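Local coordinates for glycosyl hydrolase family 2, TIM barrel domain protein (Parabacteroides merdae ATCC 43184, PDB 6DXU) that probably hydrolyses beta-glucuronides, as a gut bacterial beta-glucuronidase of glycoside hydrolase family 2, at residues D[204-212]-D[412-420]; D[278-289]-D[301-309]. One frame throughout, in Å; residues are numbered along the deposited sequence.

Contact 1: D[204-212]-D[412-420]; sequences FEQIHLESS and MIVQHHNHP
An edge strand, 203-213, of a small antiparallel sheet meets the C-terminal end of TIM-barrel helix 399-416 and the turn after it through His-208, Leu-209, Val-414, His-417 and Asn-418. The carboxamide of Asn-418 lies against the strand backbone and serves it in both senses: ND2 donates to Ile-207 O at 2.9 Å, the acceptor almost in the amide plane, while OD1 accepts from Leu-209 N at 2.9 Å in a nearly straight bond (173°), the donor standing above the carbonyl plane. His-417 ND1 gives OD1 a second hydrogen at 2.9 Å from the opposite face, so the oxygen is gripped twice and the amide is held from flipping. Glu-303 OE2 takes another hydrogen from ND2. Asparagine suits this buried place because one flat group offers both a donor and an acceptor to a peptide edge; a leucine here would probably leave Leu-209 N and Ile-207 O without their mates and His-417 free to turn.

This is an interdomain seam in the glycoside hydrolase family 2 architecture, where a beta-sandwich domain rests on the TIM barrel, which in this family carries the active site. His-208 reaches across to the helix: NE2 donates in its ring plane to a lone pair of Val-414 O, 3.0 Å away. Val-414 CG1, anti to its own backbone nitrogen (chi1 166°), turns to the strand, touching Gln-206 OE1 at 3.4 Å and His-208 NE2 at 3.7 Å. The His-417 ring presents its edge to the strand, CE1 lying 3.2 Å from Leu-209 O, and inclines at 69° to the ring of His-208. Beyond it Glu-210 CG packs near the same imidazole, its carboxylate paired with Lys-225.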
loop_
_atom_site.group_PDB
_atom_site.type_symbol
_atom_site.label_atom_id
_atom_site.label_comp_id
_atom_site.label_asym_id
_atom_site.label_seq_id
_atom_site.Cartn_x
_atom_site.Cartn_y
_atom_site.Cartn_z
ATOM N N PHE D 204 -28.448 2.511 22.085
ATOM C CA PHE D 204 -28.307 1.085 21.833
ATOM C C PHE D 204 -27.769 0.886 20.421
ATOM O O PHE D 204 -28.369 1.357 19.448
ATOM C CB PHE D 204 -29.648 0.371 22.005
ATOM C CG PHE D 204 -30.256 0.533 23.381
ATOM C CD1 PHE D 204 -31.356 1.357 23.581
ATOM C CD2 PHE D 204 -29.727 -0.140 24.466
ATOM C CE1 PHE D 204 -31.914 1.513 24.846
ATOM C CE2 PHE D 204 -30.274 0.005 25.724
ATOM C CZ PHE D 204 -31.376 0.834 25.916
ATOM N N GLU D 205 -26.633 0.196 20.318
ATOM C CA GLU D 205 -26.070 -0.176 19.027
ATOM C C GLU D 205 -26.742 -1.414 18.449
ATOM O O GLU D 205 -26.959 -1.497 17.234
ATOM C CB GLU D 205 -24.562 -0.416 19.174
ATOM C CG GLU D 205 -23.872 -0.838 17.893
ATOM C CD GLU D 205 -22.357 -0.849 18.017
ATOM O OE1 GLU D 205 -21.846 -0.883 19.157
ATOM O OE2 GLU D 205 -21.678 -0.847 16.968
ATOM N N GLN D 206 -27.064 -2.387 19.300
ATOM C CA GLN D 206 -27.742 -3.613 18.899
ATOM C C GLN D 206 -28.729 -3.982 19.997
ATOM O O GLN D 206 -28.422 -3.821 21.183
ATOM C CB GLN D 206 -26.765 -4.801 18.751
ATOM C CG GLN D 206 -25.594 -4.685 17.771
ATOM C CD GLN D 206 -26.006 -4.847 16.333
ATOM O OE1 GLN D 206 -27.128 -5.281 16.044
ATOM N NE2 GLN D 206 -25.091 -4.535 15.410
ATOM N N ILE D 207 -29.904 -4.472 19.610
ATOM C CA ILE D 207 -30.856 -5.083 20.542
ATOM C C ILE D 207 -31.205 -6.453 19.993
ATOM O O ILE D 207 -31.795 -6.554 18.910
ATOM C CB ILE D 207 -32.132 -4.242 20.720
ATOM C CG1 ILE D 207 -31.785 -2.864 21.283
ATOM C CG2 ILE D 207 -33.124 -4.975 21.659
ATOM C CD1 ILE D 207 -32.926 -1.877 21.217
ATOM N N HIS D 208 -30.861 -7.502 20.727
ATOM C CA HIS D 208 -31.157 -8.868 20.302
ATOM C C HIS D 208 -32.130 -9.509 21.278
ATOM O O HIS D 208 -31.853 -9.582 22.477
ATOM C CB HIS D 208 -29.881 -9.694 20.174
ATOM C CG HIS D 208 -29.170 -9.470 18.878
ATOM N ND1 HIS D 208 -27.800 -9.358 18.779
ATOM C CD2 HIS D 208 -29.654 -9.318 17.622
ATOM C CE1 HIS D 208 -27.469 -9.153 17.515
ATOM N NE2 HIS D 208 -28.576 -9.129 16.792
ATOM N N LEU D 209 -33.266 -9.960 20.761
ATOM C CA LEU D 209 -34.312 -10.597 21.554
ATOM C C LEU D 209 -34.287 -12.083 21.226
ATOM O O LEU D 209 -34.724 -12.488 20.150
ATOM C CB LEU D 209 -35.674 -9.989 21.242
ATOM C CG LEU D 209 -35.717 -8.465 21.340
ATOM C CD1 LEU D 209 -37.092 -7.944 20.972
ATOM C CD2 LEU D 209 -35.322 -8.013 22.736
ATOM N N GLU D 210 -33.748 -12.893 22.134
ATOM C CA GLU D 210 -33.706 -14.339 21.945
ATOM C C GLU D 210 -34.962 -14.929 22.554
ATOM O O GLU D 210 -35.125 -14.895 23.772
ATOM C CB GLU D 210 -32.488 -14.978 22.597
ATOM C CG GLU D 210 -31.204 -14.917 21.849
ATOM C CD GLU D 210 -30.122 -15.666 22.607
ATOM O OE1 GLU D 210 -29.608 -15.102 23.587
ATOM O OE2 GLU D 210 -29.816 -16.827 22.255
ATOM N N SER D 211 -35.865 -15.423 21.716
ATOM C CA SER D 211 -37.103 -16.034 22.179
ATOM C C SER D 211 -37.089 -17.518 21.847
ATOM O O SER D 211 -36.633 -17.917 20.771
ATOM C CB SER D 211 -38.321 -15.363 21.552
ATOM O OG SER D 211 -38.240 -15.413 20.144
ATOM N N SER D 212 -37.575 -18.328 22.787
ATOM C CA SER D 212 -37.713 -19.767 22.617
ATOM C C SER D 212 -39.032 -20.199 23.232
ATOM O O SER D 212 -39.580 -19.528 24.112
ATOM C CB SER D 212 -36.554 -20.547 23.241
ATOM O OG SER D 212 -36.371 -20.192 24.597
ATOM N N MET D 412 -26.727 -9.860 7.834
ATOM C CA MET D 412 -28.128 -10.219 7.639
ATOM C C MET D 412 -28.705 -10.890 8.880
ATOM O O MET D 412 -29.821 -10.578 9.313
ATOM C CB MET D 412 -28.252 -11.139 6.421
ATOM C CG MET D 412 -29.661 -11.641 6.177
ATOM S SD MET D 412 -29.759 -12.623 4.668
ATOM C CE MET D 412 -28.797 -14.080 5.109
ATOM N N ILE D 413 -27.963 -11.836 9.451
ATOM C CA ILE D 413 -28.448 -12.561 10.624
ATOM C C ILE D 413 -28.540 -11.631 11.824
ATOM O O ILE D 413 -29.560 -11.599 12.520
ATOM C CB ILE D 413 -27.546 -13.771 10.917
ATOM C CG1 ILE D 413 -27.661 -14.778 9.768
ATOM C CG2 ILE D 413 -27.926 -14.391 12.276
ATOM C CD1 ILE D 413 -26.696 -15.944 9.858
ATOM N N VAL D 414 -27.496 -10.839 12.058
ATOM C CA VAL D 414 -27.501 -9.888 13.168
ATOM C C VAL D 414 -28.627 -8.873 13.006
ATOM O O VAL D 414 -29.342 -8.558 13.965
ATOM C CB VAL D 414 -26.125 -9.201 13.277
ATOM C CG1 VAL D 414 -26.202 -7.974 14.175
ATOM C CG2 VAL D 414 -25.082 -10.180 13.813
ATOM N N GLN D 415 -28.815 -8.354 11.791
ATOM C CA GLN D 415 -29.805 -7.296 11.612
ATOM C C GLN D 415 -31.242 -7.811 11.643
ATOM O O GLN D 415 -32.117 -7.097 12.132
ATOM C CB GLN D 415 -29.551 -6.540 10.307
ATOM C CG GLN D 415 -28.293 -5.676 10.410
ATOM C CD GLN D 415 -27.821 -5.151 9.084
ATOM O OE1 GLN D 415 -28.584 -5.081 8.127
ATOM N NE2 GLN D 415 -26.545 -4.751 9.028
ATOM N N HIS D 416 -31.515 -9.025 11.150
ATOM C CA HIS D 416 -32.889 -9.526 11.046
ATOM C C HIS D 416 -33.201 -10.639 12.040
ATOM O O HIS D 416 -34.265 -11.265 11.944
ATOM C CB HIS D 416 -33.169 -10.005 9.619
ATOM C CG HIS D 416 -33.255 -8.884 8.633
ATOM N ND1 HIS D 416 -33.342 -9.087 7.270
ATOM C CD2 HIS D 416 -33.296 -7.543 8.820
ATOM C CE1 HIS D 416 -33.390 -7.916 6.660
ATOM N NE2 HIS D 416 -33.379 -6.964 7.575
ATOM N N HIS D 417 -32.314 -10.863 13.012
ATOM C CA HIS D 417 -32.463 -11.955 13.977
ATOM C C HIS D 417 -33.807 -11.939 14.693
ATOM O O HIS D 417 -34.358 -13.000 15.012
ATOM C CB HIS D 417 -31.342 -11.853 15.010
ATOM C CG HIS D 417 -31.538 -12.717 16.210
ATOM N ND1 HIS D 417 -32.206 -12.282 17.334
ATOM C CD2 HIS D 417 -31.102 -13.969 16.489
ATOM C CE1 HIS D 417 -32.214 -13.247 18.238
ATOM N NE2 HIS D 417 -31.545 -14.280 17.754
ATOM N N ASN D 418 -34.329 -10.757 15.004
ATOM C CA ASN D 418 -35.493 -10.699 15.883
ATOM C C ASN D 418 -36.810 -10.966 15.164
ATOM O O ASN D 418 -37.836 -11.124 15.841
ATOM C CB ASN D 418 -35.589 -9.334 16.587
ATOM C CG ASN D 418 -34.354 -9.007 17.433
ATOM O OD1 ASN D 418 -33.675 -9.897 17.939
ATOM N ND2 ASN D 418 -34.067 -7.713 17.581
ATOM N N HIS D 419 -36.829 -11.001 13.829
ATOM C CA HIS D 419 -38.103 -11.141 13.122
ATOM C C HIS D 419 -38.674 -12.546 13.259
ATOM O O HIS D 419 -38.074 -13.497 12.744
ATOM C CB HIS D 419 -37.933 -10.801 11.641
ATOM C CG HIS D 419 -37.591 -9.367 11.407
ATOM N ND1 HIS D 419 -38.515 -8.355 11.551
ATOM C CD2 HIS D 419 -36.418 -8.770 11.085
ATOM C CE1 HIS D 419 -37.926 -7.195 11.314
ATOM N NE2 HIS D 419 -36.658 -7.418 11.019
ATOM N N PRO D 420 -39.845 -12.731 13.869
ATOM C CA PRO D 420 -40.404 -14.092 13.946
ATOM C C PRO D 420 -40.707 -14.691 12.579
ATOM O O PRO D 420 -40.725 -15.921 12.443
ATOM C CB PRO D 420 -41.676 -13.916 14.798
ATOM C CG PRO D 420 -42.037 -12.476 14.643
ATOM C CD PRO D 420 -40.713 -11.740 14.527
#

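Contact 2: D[278-289]-D[301-309]; sequences WDVDVPQLYTCE and TEERFGFRH
Tyr-286, Phe-305 and Phe-307 form an aromatic cluster at the open end of the beta hairpin 286-294/297-305, two rings nearly parallel, the third across the tyrosine. Tyr-286 CB lies over the face of the Phe-305 ring, 3.7 Å from its centroid, a CH-pi contact; the two rings are slid apart and barely overlap. Phe-305 gets there because its CG sits between the backbone N and the carbonyl carbon (chi1 75°), which folds the ring back over its partner strand. Phe-307 instead sets its edge against the tyrosine face in a T-shaped pair, planes at 83°, with CD2 3.7 Å from Tyr-286 CE2. Tyrosine suits this place: its ring packs while its OH accepts a hydrogen bond from Val-276 N.

Tyr-286 and Phe-305 are a hydrogen-bonded antiparallel pair, as are Cys-288 and Glu-303, where Cys-288 N donates to Glu-303 O at 2.7 Å. On the other face, carrying Thr-287 and Arg-304, Leu-285 CD1 sits over the centre of the Arg-304 guanidinium, 3.7 Å from CZ, an apolar lid on a group salt-bridged to Glu-380. The like charges of Glu-289 and Glu-302 are bridged by a water donating to both, with Glu-289 OE1 also bonded to Tyr-244 OH. Beyond the strands, Trp-278 N bonds separately to Phe-307 O, and a second water links Gln-284 O to Phe-307 N.

Around the hairpin, Cys-288 and Phe-305 touch strand 219-229 of the facing sheet, the Thr-287 backbone bonds to strand 237-244, Trp-278 packs on barrel strand 384-388, and helix 372-381 receives Arg-304 at Glu-380 and Trp-278 NE1 at Asp-379 O.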
loop_
_atom_site.group_PDB
_atom_site.type_symbol
_atom_site.label_atom_id
_atom_site.label_comp_id
_atom_site.label_asym_id
_atom_site.label_seq_id
_atom_site.Cartn_x
_atom_site.Cartn_y
_atom_site.Cartn_z
ATOM N N TRP D 278 -47.236 -16.394 17.563
ATOM C CA TRP D 278 -47.250 -15.822 16.223
ATOM C C TRP D 278 -47.595 -16.919 15.225
ATOM O O TRP D 278 -47.048 -18.023 15.289
ATOM C CB TRP D 278 -45.876 -15.212 15.897
ATOM C CG TRP D 278 -45.793 -14.459 14.591
ATOM C CD1 TRP D 278 -45.942 -13.108 14.407
ATOM C CD2 TRP D 278 -45.539 -15.014 13.293
ATOM N NE1 TRP D 278 -45.784 -12.792 13.070
ATOM C CE2 TRP D 278 -45.545 -13.943 12.368
ATOM C CE3 TRP D 278 -45.306 -16.311 12.822
ATOM C CZ2 TRP D 278 -45.327 -14.131 10.999
ATOM C CZ3 TRP D 278 -45.089 -16.498 11.464
ATOM C CH2 TRP D 278 -45.096 -15.412 10.569
ATOM N N ASP D 279 -48.499 -16.614 14.303
ATOM C CA ASP D 279 -48.988 -17.567 13.318
ATOM C C ASP D 279 -49.213 -16.840 11.998
ATOM O O ASP D 279 -49.345 -15.618 11.970
ATOM C CB ASP D 279 -50.276 -18.236 13.830
ATOM C CG ASP D 279 -50.974 -19.043 12.771
ATOM O OD1 ASP D 279 -51.980 -18.523 12.238
ATOM O OD2 ASP D 279 -50.518 -20.164 12.450
ATOM N N VAL D 280 -49.229 -17.597 10.891
ATOM C CA VAL D 280 -49.434 -16.952 9.595
ATOM C C VAL D 280 -50.869 -16.470 9.430
ATOM O O VAL D 280 -51.119 -15.537 8.659
ATOM C CB VAL D 280 -49.021 -17.870 8.428
ATOM C CG1 VAL D 280 -47.484 -18.080 8.430
ATOM C CG2 VAL D 280 -49.763 -19.198 8.466
ATOM N N ASP D 281 -51.826 -17.070 10.140
ATOM C CA ASP D 281 -53.199 -16.589 10.043
ATOM C C ASP D 281 -53.503 -15.510 11.065
ATOM O O ASP D 281 -54.288 -14.594 10.780
ATOM C CB ASP D 281 -54.186 -17.748 10.217
ATOM C CG ASP D 281 -54.096 -18.757 9.088
ATOM O OD1 ASP D 281 -54.101 -19.973 9.374
ATOM O OD2 ASP D 281 -54.002 -18.335 7.917
ATOM N N VAL D 282 -52.885 -15.588 12.239
ATOM C CA VAL D 282 -53.041 -14.589 13.294
ATOM C C VAL D 282 -51.648 -14.132 13.722
ATOM O O VAL D 282 -51.126 -14.602 14.744
ATOM C CB VAL D 282 -53.856 -15.160 14.470
ATOM C CG1 VAL D 282 -54.191 -14.078 15.490
ATOM C CG2 VAL D 282 -55.137 -15.803 13.951
ATOM N N PRO D 283 -50.994 -13.250 12.960
ATOM C CA PRO D 283 -49.665 -12.760 13.361
ATOM C C PRO D 283 -49.812 -11.832 14.555
ATOM O O PRO D 283 -50.496 -10.810 14.477
ATOM C CB PRO D 283 -49.172 -12.007 12.117
ATOM C CG PRO D 283 -50.430 -11.600 11.410
ATOM C CD PRO D 283 -51.429 -12.694 11.669
ATOM N N GLN D 284 -49.228 -12.220 15.679
ATOM C CA GLN D 284 -49.315 -11.415 16.889
ATOM C C GLN D 284 -47.910 -11.257 17.441
ATOM O O GLN D 284 -47.161 -12.233 17.507
ATOM C CB GLN D 284 -50.265 -12.051 17.918
ATOM C CG GLN D 284 -51.716 -12.063 17.432
ATOM C CD GLN D 284 -52.715 -12.510 18.488
ATOM O OE1 GLN D 284 -52.910 -13.704 18.715
ATOM N NE2 GLN D 284 -53.368 -11.549 19.125
ATOM N N LEU D 285 -47.559 -10.034 17.828
ATOM C CA LEU D 285 -46.209 -9.695 18.243
ATOM C C LEU D 285 -46.209 -9.118 19.652
ATOM O O LEU D 285 -47.123 -8.392 20.047
ATOM C CB LEU D 285 -45.593 -8.666 17.277
ATOM C CG LEU D 285 -45.622 -9.106 15.813
ATOM C CD1 LEU D 285 -45.518 -7.915 14.869
ATOM C CD2 LEU D 285 -44.454 -10.031 15.635
ATOM N N TYR D 286 -45.149 -9.412 20.380
ATOM C CA TYR D 286 -44.834 -8.725 21.619
ATOM C C TYR D 286 -43.925 -7.538 21.320
ATOM O O TYR D 286 -43.253 -7.484 20.286
ATOM C CB TYR D 286 -44.138 -9.665 22.598
ATOM C CG TYR D 286 -45.051 -10.672 23.267
ATOM C CD1 TYR D 286 -45.451 -10.497 24.583
ATOM C CD2 TYR D 286 -45.526 -11.778 22.576
ATOM C CE1 TYR D 286 -46.293 -11.408 25.205
ATOM C CE2 TYR D 286 -46.368 -12.697 23.183
ATOM C CZ TYR D 286 -46.744 -12.505 24.504
ATOM O OH TYR D 286 -47.578 -13.403 25.127
ATOM N N THR D 287 -43.877 -6.595 22.254
ATOM C CA THR D 287 -43.022 -5.430 22.089
ATOM C C THR D 287 -42.089 -5.316 23.281
ATOM O O THR D 287 -42.539 -5.336 24.428
ATOM C CB THR D 287 -43.842 -4.147 21.963
ATOM O OG1 THR D 287 -44.765 -4.275 20.875
ATOM C CG2 THR D 287 -42.904 -2.975 21.684
ATOM N N CYS D 288 -40.798 -5.169 23.020
ATOM C CA CYS D 288 -39.842 -4.914 24.082
ATOM C C CYS D 288 -39.450 -3.443 23.996
ATOM O O CYS D 288 -39.006 -2.975 22.941
ATOM C CB CYS D 288 -38.632 -5.844 23.962
ATOM S SG CYS D 288 -37.359 -5.588 25.244
ATOM N N GLU D 289 -39.647 -2.715 25.090
ATOM C CA GLU D 289 -39.374 -1.285 25.154
ATOM C C GLU D 289 -38.197 -1.069 26.096
ATOM O O GLU D 289 -38.260 -1.461 27.261
ATOM C CB GLU D 289 -40.617 -0.531 25.629
ATOM C CG GLU D 289 -40.444 0.958 25.860
ATOM C CD GLU D 289 -41.717 1.598 26.401
ATOM O OE1 GLU D 289 -42.119 1.262 27.541
ATOM O OE2 GLU D 289 -42.315 2.423 25.681
ATOM N N THR D 301 -36.477 3.273 23.019
ATOM C CA THR D 301 -36.712 2.667 21.723
ATOM C C THR D 301 -37.430 1.350 21.949
ATOM O O THR D 301 -37.468 0.826 23.064
ATOM C CB THR D 301 -35.396 2.482 20.938
ATOM O OG1 THR D 301 -35.685 2.037 19.610
ATOM C CG2 THR D 301 -34.455 1.491 21.631
ATOM N N GLU D 302 -38.005 0.802 20.887
ATOM C CA GLU D 302 -38.714 -0.451 21.059
ATOM C C GLU D 302 -38.374 -1.390 19.917
ATOM O O GLU D 302 -37.911 -0.983 18.852
ATOM C CB GLU D 302 -40.232 -0.265 21.165
ATOM C CG GLU D 302 -40.882 0.417 20.002
ATOM C CD GLU D 302 -42.396 0.495 20.173
ATOM O OE1 GLU D 302 -42.856 1.159 21.126
ATOM O OE2 GLU D 302 -43.123 -0.130 19.369
ATOM N N GLU D 303 -38.567 -2.670 20.190
ATOM C CA GLU D 303 -38.277 -3.739 19.256
ATOM C C GLU D 303 -39.330 -4.812 19.461
ATOM O O GLU D 303 -39.680 -5.137 20.598
ATOM C CB GLU D 303 -36.864 -4.297 19.482
ATOM C CG GLU D 303 -36.463 -5.369 18.495
ATOM C CD GLU D 303 -35.860 -4.795 17.220
ATOM O OE1 GLU D 303 -35.781 -3.549 17.097
ATOM O OE2 GLU D 303 -35.463 -5.595 16.346
ATOM N N ARG D 304 -39.835 -5.354 18.364
ATOM C CA ARG D 304 -40.897 -6.339 18.396
ATOM C C ARG D 304 -40.327 -7.735 18.186
ATOM O O ARG D 304 -39.245 -7.919 17.624
ATOM C CB ARG D 304 -41.944 -6.023 17.327
ATOM C CG ARG D 304 -42.654 -4.692 17.544
ATOM C CD ARG D 304 -43.760 -4.478 16.523
ATOM N NE ARG D 304 -43.316 -4.769 15.160
ATOM C CZ ARG D 304 -44.088 -4.643 14.082
ATOM N NH1 ARG D 304 -45.343 -4.229 14.210
ATOM N NH2 ARG D 304 -43.612 -4.934 12.877
ATOM N N PHE D 305 -41.073 -8.728 18.654
ATOM C CA PHE D 305 -40.680 -10.118 18.476
ATOM C C PHE D 305 -41.929 -10.978 18.596
ATOM O O PHE D 305 -42.990 -10.503 19.003
ATOM C CB PHE D 305 -39.609 -10.528 19.498
ATOM C CG PHE D 305 -40.144 -10.731 20.898
ATOM C CD1 PHE D 305 -40.354 -9.641 21.736
ATOM C CD2 PHE D 305 -40.430 -12.004 21.373
ATOM C CE1 PHE D 305 -40.838 -9.815 23.029
ATOM C CE2 PHE D 305 -40.928 -12.183 22.668
ATOM C CZ PHE D 305 -41.119 -11.087 23.489
ATOM N N GLY D 306 -41.792 -12.246 18.245
ATOM C CA GLY D 306 -42.906 -13.171 18.351
ATOM C C GLY D 306 -42.440 -14.531 18.824
ATOM O O GLY D 306 -41.290 -14.920 18.620
ATOM N N PHE D 307 -43.363 -15.255 19.470
ATOM C CA PHE D 307 -43.145 -16.629 19.910
ATOM C C PHE D 307 -43.744 -17.574 18.874
ATOM O O PHE D 307 -44.944 -17.496 18.588
ATOM C CB PHE D 307 -43.807 -16.884 21.274
ATOM C CG PHE D 307 -43.098 -16.238 22.448
ATOM C CD1 PHE D 307 -41.880 -16.740 22.908
ATOM C CD2 PHE D 307 -43.661 -15.146 23.094
ATOM C CE1 PHE D 307 -41.229 -16.164 23.991
ATOM C CE2 PHE D 307 -43.028 -14.565 24.182
ATOM C CZ PHE D 307 -41.803 -15.071 24.626
ATOM N N ARG D 308 -42.935 -18.491 18.348
ATOM C CA ARG D 308 -43.478 -19.533 17.485
ATOM C C ARG D 308 -42.474 -20.672 17.383
ATOM O O ARG D 308 -41.262 -20.466 17.490
ATOM C CB ARG D 308 -43.841 -18.996 16.091
ATOM C CG ARG D 308 -42.694 -18.971 15.070
ATOM C CD ARG D 308 -41.677 -17.874 15.392
ATOM N NE ARG D 308 -40.620 -17.818 14.386
ATOM C CZ ARG D 308 -39.552 -18.609 14.380
ATOM N NH1 ARG D 308 -39.381 -19.519 15.342
ATOM N NH2 ARG D 308 -38.649 -18.487 13.417
ATOM N N HIS D 309 -43.003 -21.879 17.209
ATOM C CA HIS D 309 -42.214 -23.097 17.070
ATOM C C HIS D 309 -42.276 -23.566 15.625
ATOM O O HIS D 309 -43.364 -23.655 15.050
ATOM C CB HIS D 309 -42.747 -24.199 17.998
ATOM C CG HIS D 309 -41.917 -25.443 17.992
ATOM N ND1 HIS D 309 -42.130 -26.473 17.101
ATOM C CD2 HIS D 309 -40.877 -25.827 18.770
ATOM C CE1 HIS D 309 -41.246 -27.431 17.319
ATOM N NE2 HIS D 309 -40.473 -27.062 18.325
HETATM O O HOH W 1 -45.927 -13.826 19.692
HETATM O O HOH W 2 -41.952 3.044 23.215
#

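How the contacts relate
Followed from the N terminus, strand 203-213 comes first of the segments, and its partner in contact 1 arrives only 200 residues later, at the end of helix 399-416. Contact 1 therefore closes a long loop spanning the rest of the sandwich and the first barrel strands and helices. Contact 2 lies wholly within that span and closes a far shorter one, the hairpin 286-294/297-305, so the two nest without crossing. Their centres are 12 Å apart and they touch directly: Pro-420 O meets Arg-308 NE at 2.7 Å, and Pro-420 CG packs on Leu-285 CD2. The turn 416-419 and Pro-420 after it thus border both sheets of the sandwich, strand 203-213 in one and the hairpin in the other.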